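Local atomic coordinates of coenzyme F420-dependent N(5),N(10)-methenyltetrahydromethanopterin reductase-related protein (Desulfurobacterium thermolithotrophum DSM 11699, PDB entry 6HUZ), a protein that binds an iron-guanylylpyridinol cofactor and methenyltetrahydrofolate, and as a bacterial [Fe]-hydrogenase paralog uses tetrahydrofolate derivatives as substrates. Residues L11-S15 with N16-V20; D50-I53 with D54-P57; T235-Q238 with I239-L243; I212-A215 with G216-Y220. One frame throughout, in Å; residues are numbered along the deposited sequence. Where two conformers were deposited one is given.

Interaction 1: L11-S15 with N16-V20; sequences LNYYS and NKLNV. With GUE (5,10-Methenyltetrahydrofolate), chain C.
Y13 and K17, one helical turn apart, meet where CB of K17 comes to 3.6 Å from CD1 of the Y13 ring, the two side chains crossing at about a right angle. On the far side of the ring from CD1, CE2 packs on CB of L18 at 3.6 Å, and CZ lies 3.5 Å from C6' of the aminobenzoyl ring of methenyltetrahydrofolate. The extended K17 chain carries NZ to the glutamate tail, where it donates to OE2 of the ligand (3.2 Å). With CG of Y13 anti to the backbone N (chi1 -178°), the ring leans along the helix over the next turn; its hydroxyl bonds to the L228 carbonyl of the second subunit. Given an alanine here, that carbonyl is likely to lose its hydroxyl donor and the aminobenzoyl ring its aromatic neighbour. Behind these groups the backbone widens: L18 N donates to Y13 O (2.8 Å, 170° at the hydrogen), an i to i+5 bond, and V20 N reaches Y14 O at 3.3 Å. Y14 touches the iron cofactor. The arrangement is a helix C-terminus ending in a pi-type turn, here forming one wall of the folate site between subunits.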
loop_
_atom_site.group_PDB
_atom_site.type_symbol
_atom_site.label_atom_id
_atom_site.label_comp_id
_atom_site.label_asym_id
_atom_site.label_seq_id
_atom_site.Cartn_x
_atom_site.Cartn_y
_atom_site.Cartn_z
ATOM N N LEU A 11 -27.201 18.545 -7.867
ATOM C CA LEU A 11 -27.804 19.351 -6.802
ATOM C C LEU A 11 -28.266 18.477 -5.603
ATOM O O LEU A 11 -27.983 18.802 -4.445
ATOM C CB LEU A 11 -28.992 20.133 -7.348
ATOM C CG LEU A 11 -28.639 21.301 -8.272
ATOM C CD1 LEU A 11 -29.849 21.711 -9.111
ATOM C CD2 LEU A 11 -28.165 22.503 -7.478
ATOM N N ASN A 12 -28.947 17.368 -5.870
ATOM C CA ASN A 12 -29.412 16.499 -4.779
ATOM C C ASN A 12 -28.282 15.852 -4.019
ATOM O O ASN A 12 -28.374 15.701 -2.802
ATOM C CB ASN A 12 -30.335 15.403 -5.303
ATOM C CG ASN A 12 -31.678 15.908 -5.698
ATOM O OD1 ASN A 12 -32.076 17.014 -5.322
ATOM N ND2 ASN A 12 -32.411 15.113 -6.465
ATOM N N TYR A 13 -27.228 15.435 -4.705
ATOM C CA TYR A 13 -26.168 14.768 -3.957
ATOM C C TYR A 13 -25.496 15.726 -2.986
ATOM O O TYR A 13 -25.347 15.376 -1.818
ATOM C CB TYR A 13 -25.135 14.082 -4.862
ATOM C CG TYR A 13 -24.095 13.373 -4.020
ATOM C CD1 TYR A 13 -24.327 12.091 -3.532
ATOM C CD2 TYR A 13 -22.946 14.031 -3.600
ATOM C CE1 TYR A 13 -23.410 11.457 -2.705
ATOM C CE2 TYR A 13 -22.019 13.408 -2.770
ATOM C CZ TYR A 13 -22.266 12.122 -2.315
ATOM O OH TYR A 13 -21.392 11.484 -1.477
ATOM N N TYR A 14 -25.143 16.937 -3.447
ATOM C CA TYR A 14 -24.464 17.914 -2.602
ATOM C C TYR A 14 -25.339 18.598 -1.560
ATOM O O TYR A 14 -24.797 19.293 -0.712
ATOM C CB TYR A 14 -23.756 18.964 -3.465
ATOM C CG TYR A 14 -22.779 18.368 -4.453
ATOM C CD1 TYR A 14 -21.723 17.574 -4.021
ATOM C CD2 TYR A 14 -22.840 18.692 -5.801
ATOM C CE1 TYR A 14 -20.801 17.042 -4.920
ATOM C CE2 TYR A 14 -21.904 18.199 -6.705
ATOM C CZ TYR A 14 -20.888 17.371 -6.260
ATOM O OH TYR A 14 -19.970 16.873 -7.146
ATOM N N SER A 15 -26.657 18.429 -1.603
ATOM C CA SER A 15 -27.555 19.050 -0.627
ATOM C C SER A 15 -28.193 18.027 0.307
ATOM O O SER A 15 -28.253 18.251 1.509
ATOM C CB SER A 15 -28.685 19.798 -1.342
ATOM O OG SER A 15 -29.655 20.329 -0.445
ATOM N N ASN A 16 -28.708 16.929 -0.233
ATOM C CA ASN A 16 -29.399 15.961 0.628
ATOM C C ASN A 16 -28.657 14.713 1.035
ATOM O O ASN A 16 -28.828 14.286 2.165
ATOM C CB ASN A 16 -30.705 15.543 -0.037
ATOM C CG ASN A 16 -31.500 16.706 -0.576
ATOM O OD1 ASN A 16 -31.669 17.743 0.085
ATOM N ND2 ASN A 16 -32.011 16.564 -1.779
ATOM N N LYS A 17 -27.882 14.123 0.126
ATOM C CA LYS A 17 -27.147 12.905 0.378
ATOM C C LYS A 17 -25.946 13.238 1.210
ATOM O O LYS A 17 -25.808 12.689 2.302
ATOM C CB LYS A 17 -26.825 12.220 -0.941
ATOM C CG LYS A 17 -28.137 11.882 -1.632
ATOM C CD LYS A 17 -27.957 11.143 -2.931
ATOM C CE LYS A 17 -29.319 10.850 -3.544
ATOM N NZ LYS A 17 -29.267 9.728 -4.524
ATOM N N LEU A 18 -25.102 14.148 0.722
ATOM C CA LEU A 18 -23.940 14.643 1.445
ATOM C C LEU A 18 -24.310 16.112 1.740
ATOM O O LEU A 18 -24.439 16.944 0.829
ATOM C CB LEU A 18 -22.628 14.523 0.645
ATOM C CG LEU A 18 -21.331 14.960 1.368
ATOM C CD1 LEU A 18 -20.892 13.937 2.453
ATOM C CD2 LEU A 18 -20.177 15.076 0.383
ATOM N N ASN A 19 -24.533 16.407 3.010
ATOM C CA ASN A 19 -24.872 17.736 3.478
ATOM C C ASN A 19 -23.596 18.606 3.372
ATOM O O ASN A 19 -22.982 18.886 4.390
ATOM C CB ASN A 19 -25.307 17.632 4.931
ATOM C CG ASN A 19 -25.963 18.892 5.421
ATOM O OD1 ASN A 19 -26.045 19.878 4.696
ATOM N ND2 ASN A 19 -26.442 18.887 6.658
ATOM N N VAL A 20 -23.203 19.017 2.156
ATOM C CA VAL A 20 -21.986 19.812 1.913
ATOM C C VAL A 20 -21.964 21.182 2.664
ATOM O O VAL A 20 -20.918 21.542 3.216
ATOM C CB VAL A 20 -21.690 19.965 0.399
ATOM C CG1 VAL A 20 -20.504 20.895 0.173
ATOM C CG2 VAL A 20 -21.398 18.598 -0.227
HETATM N N1 GUE C . -12.263 15.097 -1.450
HETATM C C2 GUE C . -11.317 14.779 -2.374
HETATM N N3 GUE C . -11.588 14.099 -3.493
HETATM C C4 GUE C . -12.801 13.684 -3.816
HETATM C C6 GUE C . -16.255 14.541 -2.441
HETATM C "C1'" GUE C . -19.514 9.568 -4.928
HETATM C "C2'" GUE C . -18.169 9.251 -4.697
HETATM C "C3'" GUE C . -17.318 10.184 -4.096
HETATM C "C4'" GUE C . -17.791 11.457 -3.737
HETATM C "C5'" GUE C . -19.134 11.772 -4.000
HETATM O O4 GUE C . -12.983 13.067 -4.887
HETATM C C4A GUE C . -13.895 14.020 -2.879
HETATM N N5 GUE C . -15.236 13.642 -2.965
HETATM C C7 GUE C . -15.890 14.658 -0.966
HETATM N N8 GUE C . -14.507 15.076 -0.762
HETATM C C8A GUE C . -13.545 14.752 -1.661
HETATM N N2 GUE C . -10.042 15.153 -2.103
HETATM C C9 GUE C . -17.482 13.617 -2.487
HETATM N N10 GUE C . -16.946 12.459 -3.200
HETATM C "C6'" GUE C . -19.981 10.831 -4.582
HETATM C C11 GUE C . -20.447 8.568 -5.577
HETATM O O11 GUE C . -20.162 7.380 -5.604
HETATM N N GUE C . -21.575 9.016 -6.142
HETATM C CA GUE C . -22.449 8.158 -6.944
HETATM C C GUE C . -22.672 8.721 -8.334
HETATM O OX1 GUE C . -22.590 9.964 -8.514
HETATM O OX2 GUE C . -22.924 7.944 -9.281
HETATM C CB GUE C . -23.779 7.880 -6.235
HETATM C CG GUE C . -23.889 8.524 -4.848
HETATM C CD GUE C . -25.266 8.351 -4.220
HETATM O OE1 GUE C . -25.325 7.995 -3.012
HETATM O OE2 GUE C . -26.288 8.585 -4.921
HETATM C C1 GUE C . -15.678 12.510 -3.358
#

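Interaction 2: D50-I53 with D54-P57; sequences DPNI and DKVP. With FE9 (iron-guanylyl pyridinol cofactor), chain B.
N52 and K55 lie side by side and point the same way, CE of K55 resting 3.5 Å from OD1 of N52. This is a contact of the lysine's aliphatic end with the amide. The other branch of the amide turns to D50 and the cofactor: ND2 of N52 donates to OD1 of D50 at 3.3 Å, on the syn lone pair of that oxygen, and more weakly to the ribose O2'. D50 OD1 also accepts from N52 N (2.7 Å, 163° at the hydrogen), which closes an Asx turn, so two N-H groups of one residue hold this carboxylate oxygen. The other oxygen, OD2, serves the ligand, accepting from O2' at 2.9 Å and from O3' at 3.1 Å of the cofactor ribose; F8 N is a further partner. CG of D50 stands anti to the backbone N (chi1 -174°), which brings the carboxylate round to both the turn and the ribose. P51 applies its ring carbons to the guanine, CD lying 3.3 Å from N3A.

Beyond the turn the orientation changes. I53 and D54 cross at about a right angle, I53 running onto F8 while D54 forms a salt bridge with R61. K55 N bonds to N52 O (2.9 Å) and V56 N to I53 O, each donor standing above its carbonyl plane in the short 3-10 segment. An acidic residue gripping both ribose hydroxyls after the second strand is the classic Rossmann arrangement. The loop leaves strand 45-49, D50 pairing through its backbone with T72 of strand 70-72, and runs into helix 58-66, with P57 at its N-cap.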
loop_
_atom_site.group_PDB
_atom_site.type_symbol
_atom_site.label_atom_id
_atom_site.label_comp_id
_atom_site.label_asym_id
_atom_site.label_seq_id
_atom_site.Cartn_x
_atom_site.Cartn_y
_atom_site.Cartn_z
ATOM N N ASP A 50 -25.039 20.930 -20.134
ATOM C CA ASP A 50 -25.598 19.855 -19.309
ATOM C C ASP A 50 -26.979 19.557 -19.854
ATOM O O ASP A 50 -27.754 20.467 -20.059
ATOM C CB ASP A 50 -25.671 20.236 -17.827
ATOM C CG ASP A 50 -26.113 19.096 -16.926
ATOM O OD1 ASP A 50 -27.186 18.518 -17.180
ATOM O OD2 ASP A 50 -25.391 18.790 -15.965
ATOM N N PRO A 51 -27.323 18.291 -20.092
ATOM C CA PRO A 51 -28.654 17.985 -20.633
ATOM C C PRO A 51 -29.825 18.309 -19.718
ATOM O O PRO A 51 -30.938 18.429 -20.201
ATOM C CB PRO A 51 -28.588 16.465 -20.883
ATOM C CG PRO A 51 -27.588 15.971 -19.953
ATOM C CD PRO A 51 -26.538 17.060 -19.871
ATOM N N ASN A 52 -29.587 18.420 -18.408
ATOM C CA ASN A 52 -30.652 18.676 -17.444
ATOM C C ASN A 52 -30.698 20.093 -16.881
ATOM O O ASN A 52 -31.214 20.292 -15.786
ATOM C CB ASN A 52 -30.542 17.653 -16.306
ATOM C CG ASN A 52 -30.294 16.230 -16.759
ATOM O OD1 ASN A 52 -31.214 15.481 -17.083
ATOM N ND2 ASN A 52 -29.037 15.816 -16.793
ATOM N N ILE A 53 -30.196 21.086 -17.622
ATOM C CA ILE A 53 -30.237 22.484 -17.175
ATOM C C ILE A 53 -31.674 22.924 -16.765
ATOM O O ILE A 53 -31.832 23.719 -15.843
ATOM C CB ILE A 53 -29.682 23.395 -18.316
ATOM C CG1 ILE A 53 -28.139 23.482 -18.272
ATOM C CG2 ILE A 53 -30.312 24.762 -18.301
ATOM C CD1 ILE A 53 -27.526 23.953 -16.973
ATOM N N ASP A 54 -32.710 22.428 -17.441
ATOM C CA ASP A 54 -34.083 22.820 -17.083
ATOM C C ASP A 54 -34.545 22.302 -15.702
ATOM O O ASP A 54 -35.544 22.791 -15.179
ATOM C CB ASP A 54 -35.077 22.424 -18.187
ATOM C CG ASP A 54 -35.045 23.359 -19.384
ATOM O OD1 ASP A 54 -34.129 24.218 -19.448
ATOM O OD2 ASP A 54 -35.937 23.238 -20.254
ATOM N N LYS A 55 -33.828 21.346 -15.103
ATOM C CA LYS A 55 -34.184 20.836 -13.779
ATOM C C LYS A 55 -33.555 21.710 -12.677
ATOM O O LYS A 55 -33.959 21.609 -11.515
ATOM C CB LYS A 55 -33.739 19.369 -13.614
ATOM C CG LYS A 55 -34.582 18.395 -14.428
ATOM C CD LYS A 55 -34.027 16.975 -14.410
ATOM C CE LYS A 55 -34.351 16.204 -15.671
ATOM N NZ LYS A 55 -34.558 14.751 -15.400
ATOM N N VAL A 56 -32.585 22.579 -13.039
ATOM C CA VAL A 56 -31.930 23.458 -12.076
ATOM C C VAL A 56 -32.926 24.544 -11.664
ATOM O O VAL A 56 -33.469 25.220 -12.541
ATOM C CB VAL A 56 -30.658 24.109 -12.689
ATOM C CG1 VAL A 56 -30.025 25.113 -11.721
ATOM C CG2 VAL A 56 -29.647 23.045 -13.098
ATOM N N PRO A 57 -33.151 24.792 -10.362
ATOM C CA PRO A 57 -34.088 25.878 -9.979
ATOM C C PRO A 57 -33.739 27.225 -10.637
ATOM O O PRO A 57 -32.574 27.509 -10.906
ATOM C CB PRO A 57 -33.949 25.932 -8.455
ATOM C CG PRO A 57 -33.514 24.543 -8.066
ATOM C CD PRO A 57 -32.589 24.117 -9.176
HETATM O O2 FE9 B . -18.384 14.053 -6.285
HETATM FE FE FE9 B . -15.541 15.134 -7.354
HETATM C C1F FE9 B . -16.222 16.728 -6.763
HETATM O O1F FE9 B . -16.639 17.717 -6.400
HETATM C C2F FE9 B . -13.907 15.630 -6.678
HETATM O O2F FE9 B . -12.900 15.962 -6.287
HETATM C C8 FE9 B . -15.110 15.753 -9.104
HETATM O O18 FE9 B . -14.087 16.366 -9.352
HETATM C C7 FE9 B . -16.088 15.447 -10.226
HETATM C C6 FE9 B . -17.322 14.911 -9.558
HETATM N N1 FE9 B . -17.265 14.703 -8.170
HETATM C C5 FE9 B . -18.538 14.647 -10.344
HETATM C C5M FE9 B . -18.520 14.851 -11.832
HETATM C C4 FE9 B . -19.726 14.138 -9.639
HETATM C C3 FE9 B . -19.657 13.912 -8.169
HETATM C C3M FE9 B . -20.839 13.413 -7.377
HETATM C C2 FE9 B . -18.366 14.231 -7.452
HETATM O O3P FE9 B . -20.809 13.824 -10.402
HETATM P P1 FE9 B . -22.118 14.761 -10.528
HETATM O O1P FE9 B . -22.169 15.678 -9.401
HETATM O O2P FE9 B . -23.402 13.785 -10.398
HETATM O "O5'" FE9 B . -21.989 15.508 -11.929
HETATM C "C5'" FE9 B . -22.158 14.842 -13.171
HETATM C "C4'" FE9 B . -22.920 15.807 -14.073
HETATM O "O4'" FE9 B . -22.974 15.282 -15.394
HETATM C "C1'" FE9 B . -24.212 15.681 -15.967
HETATM C "C2'" FE9 B . -25.194 15.538 -14.825
HETATM O "O2'" FE9 B . -26.412 16.274 -15.002
HETATM C "C3'" FE9 B . -24.369 16.017 -13.636
HETATM O "O3'" FE9 B . -24.576 17.400 -13.340
HETATM N N9A FE9 B . -24.482 14.878 -17.174
HETATM C C4A FE9 B . -24.084 15.271 -18.362
HETATM N N3A FE9 B . -23.474 16.393 -18.806
HETATM C C2A FE9 B . -23.251 16.532 -20.129
HETATM N N2A FE9 B . -22.602 17.650 -20.525
HETATM N N1A FE9 B . -23.617 15.620 -21.050
HETATM C C6A FE9 B . -24.282 14.497 -20.726
HETATM O O6A FE9 B . -24.597 13.657 -21.584
HETATM C C5A FE9 B . -24.543 14.244 -19.307
HETATM N N7A FE9 B . -25.131 13.280 -18.583
HETATM C C8A FE9 B . -25.085 13.678 -17.286
HETATM O O HOH W 1 -32.486 20.641 -19.483
HETATM O O HOH W 2 -15.882 13.631 -5.718
#

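Interaction 3: T235-Q238 with I239-L243; sequences TEFQ and IAQSL. With NA (sodium ion), chain H; NA (sodium ion), chain I.
Q241 crosses F237 obliquely, one helical turn on. Its CB lies over a face of the F237 ring and 3.4 Å from F237 O, the carbonyl that Q241 N bonds (2.9 Å). CG stands anti to the backbone N (chi1 -174°) and the chain runs on extended, bringing CD to 3.9 Å from CE2 of F237, the amide plane turned 60° from the ring. At the tip OE1 sits 3.9 Å from CZ of F237, while NE2 bonds to S200 OG of the second subunit and comes 3.2 Å from a sodium ion. A leucine here would probably leave S200 OG of the second subunit without its amide donor. That ion is held by Q238 O, Q238 OE1 and S242 OG (2.8 Å); Q238 is bent at chi2 (-71°), which folds OE1 back toward its own carbonyl. In the second subunit, D204 partners Q238 and T210 partners S242 OG. The Q238 carbonyl also accepts from S242 N. E236 binds a second sodium ion through both carboxylate oxygens, with E256 and K356 of the second subunit, and OE2 also bonds R232 NE. On helix 232-262, T235, Q238 and I239 lie against Y220 of helix 207-228, and A240 against the other subunit.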
loop_
_atom_site.group_PDB
_atom_site.type_symbol
_atom_site.label_atom_id
_atom_site.label_comp_id
_atom_site.label_asym_id
_atom_site.label_seq_id
_atom_site.Cartn_x
_atom_site.Cartn_y
_atom_site.Cartn_z
ATOM N N THR A 235 14.360 -0.506 5.706
ATOM C CA THR A 235 13.136 0.260 5.940
ATOM C C THR A 235 12.288 0.395 4.655
ATOM O O THR A 235 11.077 0.165 4.678
ATOM C CB THR A 235 13.510 1.640 6.486
ATOM O OG1 THR A 235 14.186 1.463 7.720
ATOM C CG2 THR A 235 12.275 2.558 6.682
ATOM N N GLU A 236 12.905 0.737 3.542
ATOM C CA GLU A 236 12.156 0.911 2.292
ATOM C C GLU A 236 11.582 -0.396 1.807
ATOM O O GLU A 236 10.509 -0.381 1.232
ATOM C CB GLU A 236 13.025 1.541 1.195
ATOM C CG GLU A 236 13.382 2.972 1.528
ATOM C CD GLU A 236 13.985 3.750 0.383
ATOM O OE1 GLU A 236 14.350 3.141 -0.649
ATOM O OE2 GLU A 236 14.103 4.986 0.533
ATOM N N PHE A 237 12.295 -1.515 2.012
ATOM C CA PHE A 237 11.797 -2.828 1.604
ATOM C C PHE A 237 10.517 -3.115 2.432
ATOM O O PHE A 237 9.507 -3.506 1.873
ATOM C CB PHE A 237 12.838 -3.949 1.894
ATOM C CG PHE A 237 12.226 -5.304 1.641
ATOM C CD1 PHE A 237 12.166 -5.823 0.358
ATOM C CD2 PHE A 237 11.649 -6.032 2.678
ATOM C CE1 PHE A 237 11.538 -7.045 0.119
ATOM C CE2 PHE A 237 11.035 -7.256 2.436
ATOM C CZ PHE A 237 10.984 -7.752 1.158
ATOM N N GLN A 238 10.573 -2.907 3.760
ATOM C CA GLN A 238 9.416 -3.133 4.646
ATOM C C GLN A 238 8.210 -2.278 4.233
ATOM O O GLN A 238 7.105 -2.804 4.182
ATOM C CB GLN A 238 9.788 -2.837 6.102
ATOM C CG GLN A 238 10.713 -3.898 6.703
ATOM C CD GLN A 238 10.017 -5.209 6.957
ATOM O OE1 GLN A 238 8.858 -5.260 7.437
ATOM N NE2 GLN A 238 10.692 -6.307 6.652
ATOM N N ILE A 239 8.408 -1.002 3.910
ATOM C CA ILE A 239 7.280 -0.128 3.467
ATOM C C ILE A 239 6.694 -0.688 2.162
ATOM O O ILE A 239 5.499 -0.897 2.078
ATOM C CB ILE A 239 7.766 1.330 3.233
ATOM C CG1 ILE A 239 8.184 1.967 4.576
ATOM C CG2 ILE A 239 6.662 2.207 2.521
ATOM C CD1 ILE A 239 9.070 3.125 4.412
ATOM N N ALA A 240 7.543 -0.922 1.159
ATOM C CA ALA A 240 7.086 -1.433 -0.132
ATOM C C ALA A 240 6.331 -2.727 0.010
ATOM O O ALA A 240 5.263 -2.877 -0.567
ATOM C CB ALA A 240 8.275 -1.620 -1.083
ATOM N N GLN A 241 6.879 -3.675 0.782
ATOM C CA GLN A 241 6.246 -4.955 0.951
ATOM C C GLN A 241 4.914 -4.842 1.623
ATOM O O GLN A 241 4.011 -5.512 1.179
ATOM C CB GLN A 241 7.122 -5.924 1.790
ATOM C CG GLN A 241 6.516 -7.334 1.857
ATOM C CD GLN A 241 7.293 -8.317 2.720
ATOM O OE1 GLN A 241 7.676 -9.396 2.281
ATOM N NE2 GLN A 241 7.523 -7.999 3.977
ATOM N N SER A 242 4.815 -4.109 2.752
ATOM C CA SER A 242 3.564 -4.015 3.486
ATOM C C SER A 242 2.461 -3.533 2.576
ATOM O O SER A 242 1.391 -4.141 2.523
ATOM C CB SER A 242 3.674 -3.027 4.670
ATOM O OG SER A 242 4.496 -3.499 5.729
ATOM N N LEU A 243 2.713 -2.421 1.876
ATOM C CA LEU A 243 1.695 -1.818 1.026
ATOM C C LEU A 243 1.356 -2.648 -0.201
ATOM O O LEU A 243 0.176 -2.713 -0.544
ATOM C CB LEU A 243 2.075 -0.378 0.677
ATOM C CG LEU A 243 2.376 0.503 1.910
ATOM C CD1 LEU A 243 2.730 1.911 1.498
ATOM C CD2 LEU A 243 1.234 0.454 2.963
HETATM NA NA NA H . 6.642 -5.347 5.470
HETATM NA NA NA I . 16.163 5.289 -1.593
HETATM O O HOH W 3 18.747 5.382 -0.660
#

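Interaction 4: I212-A215 with G216-Y220; sequences IAFA and GAIEY
The aromatic contact joins F214 to I218, one turn further along the helix. The two side chains lie side by side and point the same way, and CG1 of I218 sits over a face of the phenyl ring, 4.2 Å from its centroid and 21° off the ring normal: a CH-pi contact displaced toward the rim. The nearest ring atoms are CE2 and CZ, the latter 4.0 Å from CG1. Placing CG of F214 anti to its own nitrogen (chi1 169°) swings the ring along the helix toward the following turn, while CG1 of I218, anti to the carbonyl carbon, rises to meet it.

Backbone bonds supply the second kind. Four regular i to i+4 bonds span the segments: G216 N to I212 O, the shortest at 2.8 Å, then A217 N to A213 O, I218 N to F214 O and E219 N to A215 O. They fit an ordinary alpha-helix.

Small residues make the third group. CB of A217 lies 3.5 Å from A213 O, and at G216 a beta-carbon would stand tight against I212 O.

The polar end of E219 turns elsewhere, its carboxylate accepting from T284 OG1 and L283 N at the start of helix 282-292, which A215 also meets through L283. On helix 207-228 A217 and Y220 pack against helix 232-262, whereas I212 meets I212 of the second subunit and F214 touches M267 of that subunit.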
loop_
_atom_site.group_PDB
_atom_site.type_symbol
_atom_site.label_atom_id
_atom_site.label_comp_id
_atom_site.label_asym_id
_atom_site.label_seq_id
_atom_site.Cartn_x
_atom_site.Cartn_y
_atom_site.Cartn_z
ATOM N N ILE A 212 -2.978 8.486 4.852
ATOM C CA ILE A 212 -2.725 7.738 6.082
ATOM C C ILE A 212 -1.534 6.783 5.862
ATOM O O ILE A 212 -0.625 6.746 6.672
ATOM C CB ILE A 212 -4.003 6.987 6.551
ATOM C CG1 ILE A 212 -5.033 8.004 7.062
ATOM C CG2 ILE A 212 -3.628 5.988 7.654
ATOM C CD1 ILE A 212 -6.476 7.441 7.254
ATOM N N ALA A 213 -1.529 6.027 4.756
ATOM C CA ALA A 213 -0.432 5.089 4.456
ATOM C C ALA A 213 0.916 5.804 4.273
ATOM O O ALA A 213 1.968 5.338 4.736
ATOM C CB ALA A 213 -0.785 4.293 3.204
ATOM N N PHE A 214 0.894 6.928 3.612
ATOM C CA PHE A 214 2.101 7.711 3.366
ATOM C C PHE A 214 2.602 8.237 4.686
ATOM O O PHE A 214 3.789 8.088 4.972
ATOM C CB PHE A 214 1.779 8.895 2.435
ATOM C CG PHE A 214 2.905 9.883 2.361
ATOM C CD1 PHE A 214 3.931 9.723 1.448
ATOM C CD2 PHE A 214 2.964 10.957 3.235
ATOM C CE1 PHE A 214 4.988 10.628 1.406
ATOM C CE2 PHE A 214 3.993 11.863 3.173
ATOM C CZ PHE A 214 5.010 11.695 2.267
ATOM N N ALA A 215 1.711 8.848 5.499
ATOM C CA ALA A 215 2.106 9.380 6.818
ATOM C C ALA A 215 2.617 8.222 7.703
ATOM O O ALA A 215 3.557 8.419 8.451
ATOM C CB ALA A 215 0.932 10.059 7.498
ATOM N N GLY A 216 1.962 7.054 7.633
ATOM C CA GLY A 216 2.361 5.873 8.393
ATOM C C GLY A 216 3.742 5.384 7.992
ATOM O O GLY A 216 4.512 4.941 8.843
ATOM N N ALA A 217 4.081 5.461 6.691
ATOM C CA ALA A 217 5.404 5.038 6.198
ATOM C C ALA A 217 6.463 5.990 6.702
ATOM O O ALA A 217 7.579 5.557 7.002
ATOM C CB ALA A 217 5.431 5.016 4.682
ATOM N N ILE A 218 6.141 7.283 6.783
ATOM C CA ILE A 218 7.139 8.236 7.270
ATOM C C ILE A 218 7.295 8.011 8.777
ATOM O O ILE A 218 8.407 8.075 9.286
ATOM C CB ILE A 218 6.742 9.683 6.941
ATOM C CG1 ILE A 218 6.614 9.870 5.408
ATOM C CG2 ILE A 218 7.762 10.663 7.533
ATOM C CD1 ILE A 218 7.844 9.445 4.602
ATOM N N GLU A 219 6.202 7.720 9.472
ATOM C CA GLU A 219 6.312 7.470 10.901
ATOM C C GLU A 219 7.222 6.248 11.133
ATOM O O GLU A 219 8.107 6.297 11.976
ATOM C CB GLU A 219 4.931 7.255 11.531
ATOM C CG GLU A 219 5.015 7.071 13.041
ATOM C CD GLU A 219 3.707 7.286 13.774
ATOM O OE1 GLU A 219 3.292 6.364 14.512
ATOM O OE2 GLU A 219 3.098 8.374 13.619
ATOM N N TYR A 220 7.035 5.179 10.353
ATOM C CA TYR A 220 7.846 3.970 10.479
ATOM C C TYR A 220 9.304 4.271 10.093
ATOM O O TYR A 220 10.228 3.735 10.687
ATOM C CB TYR A 220 7.240 2.831 9.631
ATOM C CG TYR A 220 8.226 1.736 9.355
ATOM C CD1 TYR A 220 8.705 0.927 10.385
ATOM C CD2 TYR A 220 8.720 1.523 8.070
ATOM C CE1 TYR A 220 9.651 -0.062 10.145
ATOM C CE2 TYR A 220 9.686 0.544 7.823
ATOM C CZ TYR A 220 10.146 -0.243 8.865
ATOM O OH TYR A 220 11.104 -1.198 8.630
#

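Interactions 1 and 2 belong to the cofactor-binding part of the chain. Their centres are about 16 Å apart and they touch directly, L11 CD1 lying 3.6 Å from P57 CD; 50-57 holds the guanosine end of the iron cofactor, while 11-20 faces the folate and meets the cofactor through Y14. Interactions 3 and 4 lie on consecutive helices, centres about 11 Å apart, joined where Q238 CB comes to 3.3 Å from Y220 OH and I239 CG2 to 3.8 Å from A217 CB. The two pairs are well separated, interaction 2 standing about 49 Å from interaction 3 between centres. The second subunit touches interactions 1, 3 and 4, but not interaction 2.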